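Local coordinates for protein DyP2 (Amycolatopsis sp. ATCC 39116, PDB 4G2C) that is a heme-containing dye-decolorizing peroxidase from a lignin-reactive bacterium, probably using peroxide to oxidise dyes and related aromatic substrates, at residues A[117-122]-A[483-488]. Numbering follows the deposited sequence.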
ATOM      1  N   VAL A 117      -6.020 -11.356 -10.200  1.00 25.72           N
ATOM      2  CA  VAL A 117      -6.767 -12.435  -9.592  1.00 20.12           C
ATOM      3  C   VAL A 117      -6.076 -12.941  -8.313  1.00 24.31           C
ATOM      4  O   VAL A 117      -4.934 -13.413  -8.348  1.00 25.71           O
ATOM      5  CB  VAL A 117      -6.970 -13.599 -10.599  1.00 26.89           C
ATOM      6  CG1 VAL A 117      -7.679 -14.789  -9.925  1.00 22.57           C
ATOM      7  CG2 VAL A 117      -7.748 -13.126 -11.831  1.00 23.74           C
ATOM      8  N   GLY A 118      -6.774 -12.847  -7.185  1.00 21.40           N
ATOM      9  CA  GLY A 118      -6.283 -13.437  -5.957  1.00 23.64           C
ATOM     10  C   GLY A 118      -7.244 -14.462  -5.372  1.00 24.40           C
ATOM     11  O   GLY A 118      -8.452 -14.335  -5.534  1.00 25.18           O
ATOM     12  N   LEU A 119      -6.694 -15.457  -4.674  1.00 23.49           N
ATOM     13  CA  LEU A 119      -7.456 -16.479  -3.969  1.00 22.46           C
ATOM     14  C   LEU A 119      -7.192 -16.470  -2.468  1.00 24.05           C
ATOM     15  O   LEU A 119      -6.051 -16.315  -2.040  1.00 23.05           O
ATOM     16  CB  LEU A 119      -7.086 -17.859  -4.510  1.00 21.78           C
ATOM     17  CG  LEU A 119      -7.367 -18.083  -5.992  1.00 22.91           C
ATOM     18  CD1 LEU A 119      -6.669 -19.331  -6.474  1.00 20.09           C
ATOM     19  CD2 LEU A 119      -8.862 -18.166  -6.200  1.00 24.43           C
ATOM     20  N   THR A 120      -8.243 -16.667  -1.670  1.00 25.77           N
ATOM     21  CA  THR A 120      -8.093 -16.760  -0.215  1.00 27.49           C
ATOM     22  C   THR A 120      -7.810 -18.195   0.163  1.00 24.15           C
ATOM     23  O   THR A 120      -8.017 -19.105  -0.640  1.00 24.18           O
ATOM     24  CB  THR A 120      -9.371 -16.343   0.536  1.00 26.90           C
ATOM     25  OG1 THR A 120     -10.420 -17.282   0.244  1.00 27.09           O
ATOM     26  CG2 THR A 120      -9.802 -14.938   0.125  1.00 23.95           C
ATOM     27  N   ALA A 121      -7.349 -18.411   1.391  1.00 24.45           N
ATOM     28  CA  ALA A 121      -7.138 -19.778   1.866  1.00 27.34           C
ATOM     29  C   ALA A 121      -8.439 -20.567   1.719  1.00 26.48           C
ATOM     30  O   ALA A 121      -8.441 -21.727   1.289  1.00 25.51           O
ATOM     31  CB  ALA A 121      -6.663 -19.791   3.315  1.00 21.72           C
ATOM     32  N   HIS A 122      -9.552 -19.933   2.069  1.00 26.23           N
ATOM     33  CA  HIS A 122     -10.828 -20.612   1.933  1.00 27.57           C
ATOM     34  C   HIS A 122     -11.103 -20.968   0.481  1.00 25.39           C
ATOM     35  O   HIS A 122     -11.654 -22.013   0.189  1.00 28.19           O
ATOM     36  CB  HIS A 122     -11.982 -19.786   2.500  1.00 31.64           C
ATOM     37  CG  HIS A 122     -13.260 -20.558   2.588  1.00 31.70           C
ATOM     38  ND1 HIS A 122     -14.120 -20.701   1.517  1.00 26.19           N
ATOM     39  CD2 HIS A 122     -13.793 -21.282   3.600  1.00 22.63           C
ATOM     40  CE1 HIS A 122     -15.139 -21.459   1.877  1.00 30.15           C
ATOM     41  NE2 HIS A 122     -14.965 -21.824   3.136  1.00 25.21           N
ATOM     42  N   PHE A 483      -3.773 -14.620  -2.221  1.00 24.48           N
ATOM     43  CA  PHE A 483      -2.537 -14.925  -2.898  1.00 21.67           C
ATOM     44  C   PHE A 483      -2.813 -14.716  -4.383  1.00 23.43           C
ATOM     45  O   PHE A 483      -3.784 -15.264  -4.910  1.00 25.59           O
ATOM     46  CB  PHE A 483      -2.153 -16.382  -2.613  1.00 21.88           C
ATOM     47  CG  PHE A 483      -0.821 -16.792  -3.173  1.00 23.63           C
ATOM     48  CD1 PHE A 483       0.359 -16.356  -2.586  1.00 22.77           C
ATOM     49  CD2 PHE A 483      -0.747 -17.635  -4.265  1.00 20.75           C
ATOM     50  CE1 PHE A 483       1.600 -16.742  -3.099  1.00 22.60           C
ATOM     51  CE2 PHE A 483       0.486 -18.035  -4.777  1.00 24.27           C
ATOM     52  CZ  PHE A 483       1.662 -17.586  -4.193  1.00 23.75           C
ATOM     53  N   MET A 484      -2.002 -13.909  -5.064  1.00 18.93           N
ATOM     54  CA  MET A 484      -2.076 -13.895  -6.522  1.00 23.41           C
ATOM     55  C   MET A 484      -1.172 -15.003  -7.051  1.00 22.07           C
ATOM     56  O   MET A 484       0.047 -14.920  -6.957  1.00 24.26           O
ATOM     57  CB  MET A 484      -1.675 -12.553  -7.149  1.00 20.42           C
ATOM     58  CG  MET A 484      -1.985 -11.299  -6.355  1.00 31.34           C
ATOM     59  SD  MET A 484      -3.683 -10.935  -5.861  1.00 26.82           S
ATOM     60  CE  MET A 484      -3.851 -11.997  -4.441  1.00 30.32           C
ATOM     61  N   PRO A 485      -1.773 -16.063  -7.588  1.00 26.40           N
ATOM     62  CA  PRO A 485      -0.999 -17.192  -8.109  1.00 24.27           C
ATOM     63  C   PRO A 485      -0.447 -16.912  -9.490  1.00 23.82           C
ATOM     64  O   PRO A 485      -0.785 -15.908 -10.119  1.00 26.15           O
ATOM     65  CB  PRO A 485      -2.034 -18.316  -8.178  1.00 26.27           C
ATOM     66  CG  PRO A 485      -3.327 -17.608  -8.353  1.00 27.06           C
ATOM     67  CD  PRO A 485      -3.223 -16.331  -7.593  1.00 27.30           C
ATOM     68  N   SER A 486       0.423 -17.801  -9.952  1.00 25.51           N
ATOM     69  CA  SER A 486       1.032 -17.664 -11.260  1.00 24.13           C
ATOM     70  C   SER A 486      -0.005 -17.904 -12.347  1.00 26.63           C
ATOM     71  O   SER A 486      -1.013 -18.594 -12.124  1.00 25.59           O
ATOM     72  CB  SER A 486       2.171 -18.667 -11.403  1.00 24.16           C
ATOM     73  OG  SER A 486       1.652 -19.986 -11.391  1.00 29.65           O
ATOM     74  N   LEU A 487       0.250 -17.350 -13.532  1.00 27.14           N
ATOM     75  CA  LEU A 487      -0.629 -17.575 -14.681  1.00 27.29           C
ATOM     76  C   LEU A 487      -0.723 -19.049 -15.077  1.00 28.54           C
ATOM     77  O   LEU A 487      -1.796 -19.523 -15.424  1.00 28.42           O
ATOM     78  CB  LEU A 487      -0.203 -16.728 -15.884  1.00 28.00           C
ATOM     79  CG  LEU A 487      -0.252 -15.208 -15.688  1.00 28.75           C
ATOM     80  CD1 LEU A 487       0.151 -14.468 -16.973  1.00 26.63           C
ATOM     81  CD2 LEU A 487      -1.609 -14.751 -15.181  1.00 27.22           C
ATOM     82  N   ALA A 488       0.401 -19.762 -15.025  1.00 28.14           N
ATOM     83  CA  ALA A 488       0.428 -21.186 -15.341  1.00 30.65           C
ATOM     84  C   ALA A 488      -0.473 -21.987 -14.398  1.00 30.53           C
ATOM     85  O   ALA A 488      -1.110 -22.954 -14.811  1.00 31.83           O
ATOM     86  CB  ALA A 488       1.868 -21.724 -15.318  1.00 26.74           C
TER
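Leu119 and Phe483 form a single antiparallel bridge, a hydrogen-bonded pair, and illustrate how two beta-sheets can be stitched together by the ends of their strands. Leu119 N donates to Phe483 O at 2.9 Å, a nearly straight bond with 165° at the hydrogen. In return Phe483 N reaches Leu119 O at 2.8 Å, more bent at 141°. The pairing does not extend to a second bridge.

Weaker CA-H...O contacts continue the approach beside this bonded pair. Gly118 CA lies 3.3 Å from Phe483 O, which thus meets two donors, and Met484 CA lies 3.4 Å from Val117 O. That last carbonyl also accepts a hydrogen bond from Gln55, whose NE2 binds Pro485 O as well and so joins the two segments through one amide.

Apolar contact is led by Met484. Its chain, bent at chi2 and chi3, doubles back over the opposite backbone, with SD 3.6 Å from Gly118 CA. Gly118 has no side chain, and this lets the methyl CE of Met484 come within 3.2 Å of Gly118 CA, a tight contact. On another side, Leu119 CD1 meets the ring of Pro485 at CG, 4.2 Å away, and Tyr124 of helix 121-127 packs on both residues and on Phe483, whose ring stands edge-to-face with Tyr270.

Strand 114-119, part of the DyP alpha+beta barrel domain, is an outer strand of its sheet, bonded on to strand 166-172, whereas strand 474-484 pairs with strand 267-278 of the second sheet. The bridge is thus a short link between the two antiparallel sheets, consistent with the two ferredoxin-like halves of the DyP fold. Just beyond it both segments turn into helices, 121-127 and 487-491, N-capped by Thr120 and Ser486.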